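Long-range contacts in binary enterotoxin of Clostridium perfringens component a (Clostridium perfringens, PDB 5WTZ), which probably transfers ADP-ribose from NAD+ to actin, as the enzymatic component of a two-part clostridial enterotoxin related to iota toxin: residues A[358-363]-A[414-419]; A[91-96]-A[159-164]. One frame throughout, in Å; residues are numbered along the deposited sequence.

Contact 1 of 2, residues A[358-363]-A[414-419]; sequences LILRLH and LIIDAT
Ile359 N bonds Leu414 O within a parallel pairing of strands 358-363 and 414-419, Leu358 opposite Leu414 through His363 opposite Thr419, with the two axes 4.6 Å apart at their closest and inclined by 25°. Ile359 and Arg361 both use N and O, so their amides are bonded to Leu414, Ile416 and Ala418, and His363 N adds a nearly straight bond to Ala418 O.

On the face that carries Arg361 and Asp417, the arginine grips the carboxylate side-on. Arg361 NE meets Asp417 OD1 at 2.8 Å, from the syn side but out of the carboxylate plane, while Arg361 NH2 reaches the syn lone pair of Asp417 OD2 at 3.0 Å. Two bonds to separate oxygens fix the rotation of both groups, although their planes stay 35° apart. The bend at chi3 (64°) turns the guanidinium back toward the aspartate, and CG2 of Ile415 lies over one of its faces. A water bridges Arg361 O and Asp417 OD1; a second joins His363 ND1 to Thr419 OG1, while His363 NE2 bonds Asp294 and Thr419 OG1 bonds Asp396.

The other face is hydrocarbon, as suits a buried sheet surface. Leu358 CD2 touches Ile416 CD1 at 3.7 Å, and Leu360 CD1 comes within 3.9 Å of Ala418 CB, a small methyl against which Leu362 CD1 also packs.

Arg361 NH1 pairs with Asp138, linking this sheet to the preceding half of the chain. The contact is a parallel pair inside the mixed sheet of the NAD-binding ADP-ribosyltransferase fold: strand 295-301, with the NAD-binding Arg299 and Arg300, flanks 358-363, strand 391-403 flanks 414-419, and Phe326 of helix 320-330 packs on Leu358, Leu414 and Ile416.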
loop_
_atom_site.group_PDB
_atom_site.type_symbol
_atom_site.label_atom_id
_atom_site.label_comp_id
_atom_site.label_asym_id
_atom_site.label_seq_id
_atom_site.Cartn_x
_atom_site.Cartn_y
_atom_site.Cartn_z
ATOM N N LEU A 358 -12.710 3.961 -6.772
ATOM C CA LEU A 358 -11.649 3.007 -7.029
ATOM C C LEU A 358 -10.311 3.721 -6.954
ATOM O O LEU A 358 -9.977 4.541 -7.816
ATOM C CB LEU A 358 -11.860 2.340 -8.394
ATOM C CG LEU A 358 -13.131 1.483 -8.536
ATOM C CD1 LEU A 358 -13.389 1.131 -9.991
ATOM C CD2 LEU A 358 -13.058 0.212 -7.681
ATOM N N ILE A 359 -9.546 3.406 -5.920
ATOM C CA ILE A 359 -8.259 4.051 -5.682
ATOM C C ILE A 359 -7.094 3.108 -5.977
ATOM O O ILE A 359 -6.804 2.179 -5.206
ATOM C CB ILE A 359 -8.145 4.555 -4.231
ATOM C CG1 ILE A 359 -9.377 5.381 -3.860
ATOM C CG2 ILE A 359 -6.846 5.333 -4.040
ATOM C CD1 ILE A 359 -9.466 5.760 -2.375
ATOM N N LEU A 360 -6.428 3.345 -7.100
ATOM C CA LEU A 360 -5.239 2.577 -7.457
ATOM C C LEU A 360 -4.107 2.926 -6.507
ATOM O O LEU A 360 -3.823 4.098 -6.272
ATOM C CB LEU A 360 -4.822 2.855 -8.903
ATOM C CG LEU A 360 -3.757 1.893 -9.441
ATOM C CD1 LEU A 360 -4.310 0.476 -9.505
ATOM C CD2 LEU A 360 -3.271 2.384 -10.823
ATOM N N ARG A 361 -3.497 1.909 -5.909
ATOM C CA ARG A 361 -2.233 2.115 -5.204
ATOM C C ARG A 361 -1.200 1.249 -5.895
ATOM O O ARG A 361 -1.084 0.048 -5.621
ATOM C CB ARG A 361 -2.349 1.787 -3.708
ATOM C CG ARG A 361 -1.041 2.018 -2.929
ATOM C CD ARG A 361 -1.266 2.205 -1.419
ATOM N NE ARG A 361 -1.817 0.995 -0.799
ATOM C CZ ARG A 361 -2.211 0.903 0.472
ATOM N NH1 ARG A 361 -2.142 1.951 1.280
ATOM N NH2 ARG A 361 -2.709 -0.238 0.932
ATOM N N LEU A 362 -0.475 1.880 -6.817
ATOM C CA LEU A 362 0.352 1.182 -7.799
ATOM C C LEU A 362 1.821 1.128 -7.409
ATOM O O LEU A 362 2.450 2.167 -7.164
ATOM C CB LEU A 362 0.215 1.860 -9.163
ATOM C CG LEU A 362 1.005 1.237 -10.323
ATOM C CD1 LEU A 362 0.489 -0.197 -10.701
ATOM C CD2 LEU A 362 1.007 2.204 -11.514
ATOM N N HIS A 363 2.360 -0.080 -7.373
ATOM C CA HIS A 363 3.798 -0.302 -7.229
ATOM C C HIS A 363 4.427 -0.145 -8.606
ATOM O O HIS A 363 4.255 -1.016 -9.463
ATOM C CB HIS A 363 4.092 -1.691 -6.656
ATOM C CG HIS A 363 5.554 -1.972 -6.462
ATOM N ND1 HIS A 363 6.045 -3.242 -6.263
ATOM C CD2 HIS A 363 6.627 -1.148 -6.437
ATOM C CE1 HIS A 363 7.360 -3.191 -6.129
ATOM N NE2 HIS A 363 7.739 -1.933 -6.238
ATOM N N LEU A 414 -12.633 1.384 -2.706
ATOM C CA LEU A 414 -11.687 0.268 -2.772
ATOM C C LEU A 414 -10.273 0.724 -3.086
ATOM O O LEU A 414 -10.006 1.321 -4.130
ATOM C CB LEU A 414 -12.131 -0.761 -3.813
ATOM C CG LEU A 414 -13.525 -1.353 -3.585
ATOM C CD1 LEU A 414 -13.893 -2.322 -4.691
ATOM C CD2 LEU A 414 -13.623 -2.039 -2.214
ATOM N N ILE A 415 -9.374 0.428 -2.164
ATOM C CA ILE A 415 -7.957 0.628 -2.381
ATOM C C ILE A 415 -7.430 -0.588 -3.138
ATOM O O ILE A 415 -7.457 -1.707 -2.621
ATOM C CB ILE A 415 -7.228 0.822 -1.035
ATOM C CG1 ILE A 415 -7.881 1.965 -0.257
ATOM C CG2 ILE A 415 -5.733 1.094 -1.264
ATOM C CD1 ILE A 415 -7.544 2.001 1.209
ATOM N N ILE A 416 -6.982 -0.372 -4.366
ATOM C CA ILE A 416 -6.598 -1.484 -5.237
ATOM C C ILE A 416 -5.084 -1.497 -5.371
ATOM O O ILE A 416 -4.505 -0.765 -6.179
ATOM C CB ILE A 416 -7.283 -1.377 -6.616
ATOM C CG1 ILE A 416 -8.806 -1.274 -6.427
ATOM C CG2 ILE A 416 -6.924 -2.569 -7.494
ATOM C CD1 ILE A 416 -9.579 -1.166 -7.699
ATOM N N ASP A 417 -4.443 -2.305 -4.533
ATOM C CA ASP A 417 -2.993 -2.477 -4.612
ATOM C C ASP A 417 -2.648 -3.282 -5.844
ATOM O O ASP A 417 -3.168 -4.379 -6.038
ATOM C CB ASP A 417 -2.464 -3.169 -3.361
ATOM C CG ASP A 417 -2.312 -2.213 -2.201
ATOM O OD1 ASP A 417 -1.337 -1.436 -2.195
ATOM O OD2 ASP A 417 -3.174 -2.234 -1.309
ATOM N N ALA A 418 -1.781 -2.734 -6.686
ATOM C CA ALA A 418 -1.430 -3.388 -7.930
ATOM C C ALA A 418 0.047 -3.203 -8.197
ATOM O O ALA A 418 0.684 -2.321 -7.622
ATOM C CB ALA A 418 -2.251 -2.826 -9.092
ATOM N N THR A 419 0.581 -4.051 -9.065
ATOM C CA THR A 419 1.953 -3.916 -9.553
ATOM C C THR A 419 1.916 -3.684 -11.055
ATOM O O THR A 419 1.225 -4.422 -11.773
ATOM C CB THR A 419 2.778 -5.168 -9.235
ATOM O OG1 THR A 419 2.740 -5.422 -7.816
ATOM C CG2 THR A 419 4.228 -5.016 -9.715
HETATM O O HOH W 1 0.620 -1.379 -4.278
HETATM O O HOH W 2 3.987 -4.941 -5.230
#

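Contact 2 of 2, residues A[91-96]-A[159-164]; sequences PLYVYY and HLKLPT
Val94 and Leu160 form an antiparallel hydrogen-bonded pair, repeated at Leu92 and Leu162, so four backbone bonds join strands 92-96 and 159-162 at the edge of the sheet in the first ADP-ribosyltransferase-like half. One face is largely aliphatic, closed at one end by the edge of Tyr96, which Leu160 CD2 touches: Val94 CG1 meets Leu162 CD1 at 3.8 Å, and Val94 CG2 lies beside Leu160 CB. Branched side chains suit this buried layer, which Val143 and Leu210 extend.

On the other face packing is equally tight where His159 stands between Tyr93 and Tyr95, its ring nearly parallel to each (19° and 27°) but slid aside; Tyr95 CE2 comes within 3.2 Å of His159 CD2. The imidazole CG lies anti to the backbone N (chi1 179°), which carries the ring toward strand 92-96.

The contact loosens toward solvent at Lys161, which runs extended across Tyr93 with CG over the ring face, and at Thr164 and exposed Pro163, which hardly touches.

Asp207 accepts a bond from His159 ND1, and Asp11 bonds both His159 NE2 and Tyr95 OH. With two carboxylates at its nitrogens, the imidazole would be expected to lean toward the protonated, cationic form, making this aromatic cluster polar as well as hydrophobic.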
loop_
_atom_site.group_PDB
_atom_site.type_symbol
_atom_site.label_atom_id
_atom_site.label_comp_id
_atom_site.label_asym_id
_atom_site.label_seq_id
_atom_site.Cartn_x
_atom_site.Cartn_y
_atom_site.Cartn_z
ATOM N N PRO A 91 18.558 -6.825 13.958
ATOM C CA PRO A 91 17.323 -7.465 13.494
ATOM C C PRO A 91 16.533 -8.231 14.560
ATOM O O PRO A 91 17.107 -8.821 15.486
ATOM C CB PRO A 91 17.827 -8.423 12.421
ATOM C CG PRO A 91 18.978 -7.701 11.838
ATOM C CD PRO A 91 19.669 -7.080 13.024
ATOM N N LEU A 92 15.211 -8.208 14.407
ATOM C CA LEU A 92 14.300 -8.935 15.284
ATOM C C LEU A 92 13.232 -9.641 14.454
ATOM O O LEU A 92 12.520 -8.999 13.682
ATOM C CB LEU A 92 13.633 -7.986 16.286
ATOM C CG LEU A 92 12.628 -8.615 17.263
ATOM C CD1 LEU A 92 13.368 -9.364 18.343
ATOM C CD2 LEU A 92 11.687 -7.575 17.870
ATOM N N TYR A 93 13.113 -10.955 14.605
ATOM C CA TYR A 93 11.987 -11.663 14.005
ATOM C C TYR A 93 10.748 -11.571 14.901
ATOM O O TYR A 93 10.831 -11.700 16.131
ATOM C CB TYR A 93 12.336 -13.125 13.737
ATOM C CG TYR A 93 13.395 -13.358 12.695
ATOM C CD1 TYR A 93 14.742 -13.349 13.033
ATOM C CD2 TYR A 93 13.056 -13.617 11.368
ATOM C CE1 TYR A 93 15.711 -13.576 12.087
ATOM C CE2 TYR A 93 14.027 -13.850 10.417
ATOM C CZ TYR A 93 15.357 -13.825 10.788
ATOM O OH TYR A 93 16.345 -14.048 9.864
ATOM N N VAL A 94 9.597 -11.335 14.285
ATOM C CA VAL A 94 8.348 -11.244 15.019
ATOM C C VAL A 94 7.302 -12.133 14.369
ATOM O O VAL A 94 7.512 -12.612 13.249
ATOM C CB VAL A 94 7.841 -9.796 15.105
ATOM C CG1 VAL A 94 8.776 -8.974 15.988
ATOM C CG2 VAL A 94 7.701 -9.178 13.717
ATOM N N TYR A 95 6.195 -12.350 15.081
ATOM C CA TYR A 95 5.177 -13.336 14.710
ATOM C C TYR A 95 3.767 -12.761 14.742
ATOM O O TYR A 95 3.442 -11.929 15.595
ATOM C CB TYR A 95 5.254 -14.551 15.646
ATOM C CG TYR A 95 6.589 -15.257 15.604
ATOM C CD1 TYR A 95 7.660 -14.800 16.361
ATOM C CD2 TYR A 95 6.783 -16.368 14.799
ATOM C CE1 TYR A 95 8.883 -15.433 16.323
ATOM C CE2 TYR A 95 8.008 -17.019 14.767
ATOM C CZ TYR A 95 9.056 -16.541 15.522
ATOM O OH TYR A 95 10.287 -17.169 15.487
ATOM N N TYR A 96 2.931 -13.195 13.803
ATOM C CA TYR A 96 1.491 -12.971 13.898
ATOM C C TYR A 96 0.744 -13.849 12.911
ATOM O O TYR A 96 1.203 -14.072 11.783
ATOM C CB TYR A 96 1.120 -11.499 13.673
ATOM C CG TYR A 96 1.513 -10.928 12.328
ATOM C CD1 TYR A 96 2.795 -10.446 12.101
ATOM C CD2 TYR A 96 0.591 -10.835 11.297
ATOM C CE1 TYR A 96 3.156 -9.904 10.861
ATOM C CE2 TYR A 96 0.940 -10.303 10.073
ATOM C CZ TYR A 96 2.210 -9.838 9.857
ATOM O OH TYR A 96 2.527 -9.307 8.631
ATOM N N HIS A 159 6.076 -14.894 9.781
ATOM C CA HIS A 159 7.341 -14.869 10.489
ATOM C C HIS A 159 8.172 -13.746 9.860
ATOM O O HIS A 159 8.849 -13.954 8.859
ATOM C CB HIS A 159 8.011 -16.240 10.374
ATOM C CG HIS A 159 9.346 -16.341 11.039
ATOM N ND1 HIS A 159 10.416 -16.972 10.449
ATOM C CD2 HIS A 159 9.769 -15.941 12.262
ATOM C CE1 HIS A 159 11.455 -16.934 11.266
ATOM N NE2 HIS A 159 11.087 -16.318 12.376
ATOM N N LEU A 160 8.092 -12.560 10.459
ATOM C CA LEU A 160 8.506 -11.307 9.833
ATOM C C LEU A 160 9.816 -10.803 10.405
ATOM O O LEU A 160 9.952 -10.678 11.626
ATOM C CB LEU A 160 7.407 -10.246 10.019
ATOM C CG LEU A 160 7.637 -8.869 9.367
ATOM C CD1 LEU A 160 7.676 -8.950 7.840
ATOM C CD2 LEU A 160 6.570 -7.880 9.818
ATOM N N LYS A 161 10.772 -10.519 9.519
ATOM C CA LYS A 161 12.098 -10.053 9.922
ATOM C C LYS A 161 12.166 -8.531 9.883
ATOM O O LYS A 161 12.091 -7.916 8.816
ATOM C CB LYS A 161 13.181 -10.661 9.031
ATOM C CG LYS A 161 14.607 -10.349 9.493
ATOM C CD LYS A 161 15.659 -10.899 8.547
ATOM C CE LYS A 161 17.052 -10.757 9.147
ATOM N NZ LYS A 161 18.129 -11.249 8.231
ATOM N N LEU A 162 12.304 -7.933 11.061
ATOM C CA LEU A 162 12.428 -6.488 11.192
ATOM C C LEU A 162 13.895 -6.105 11.130
ATOM O O LEU A 162 14.696 -6.602 11.918
ATOM C CB LEU A 162 11.816 -6.010 12.516
ATOM C CG LEU A 162 10.410 -6.471 12.887
ATOM C CD1 LEU A 162 10.027 -5.880 14.235
ATOM C CD2 LEU A 162 9.421 -6.071 11.811
ATOM N N PRO A 163 14.269 -5.226 10.190
ATOM C CA PRO A 163 15.689 -4.862 10.124
ATOM C C PRO A 163 16.141 -3.969 11.279
ATOM O O PRO A 163 15.308 -3.422 12.006
ATOM C CB PRO A 163 15.801 -4.117 8.794
ATOM C CG PRO A 163 14.428 -3.628 8.490
ATOM C CD PRO A 163 13.462 -4.600 9.125
ATOM N N THR A 164 17.458 -3.846 11.434
ATOM C CA THR A 164 18.078 -2.899 12.355
ATOM C C THR A 164 17.469 -1.497 12.229
ATOM O O THR A 164 17.127 -1.068 11.128
ATOM C CB THR A 164 19.607 -2.827 12.104
ATOM O OG1 THR A 164 20.182 -4.113 12.345
ATOM C CG2 THR A 164 20.274 -1.824 13.028
#

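How the contacts relate
Contact 2 comes first along the chain, in the first ADP-ribosyltransferase-like half (about residues 19-213), and contact 1 follows in the second (about 223-421). Their centres are about 26 Å apart and their nearest atoms about 13 Å, so they do not touch. Each belongs to its own five-stranded mixed sheet, and both sheets have the strand order 1-3-5-4-2. Contact 2 joins the first and third strands, an antiparallel pair at the sheet's edge; contact 1 joins the third and fifth, a parallel pair inside it. The matching topology is consistent with two related halves. The side chain of Leu360 in contact 1 is about 8 Å from the bound NAD, whereas contact 2 lies away from the NAD site.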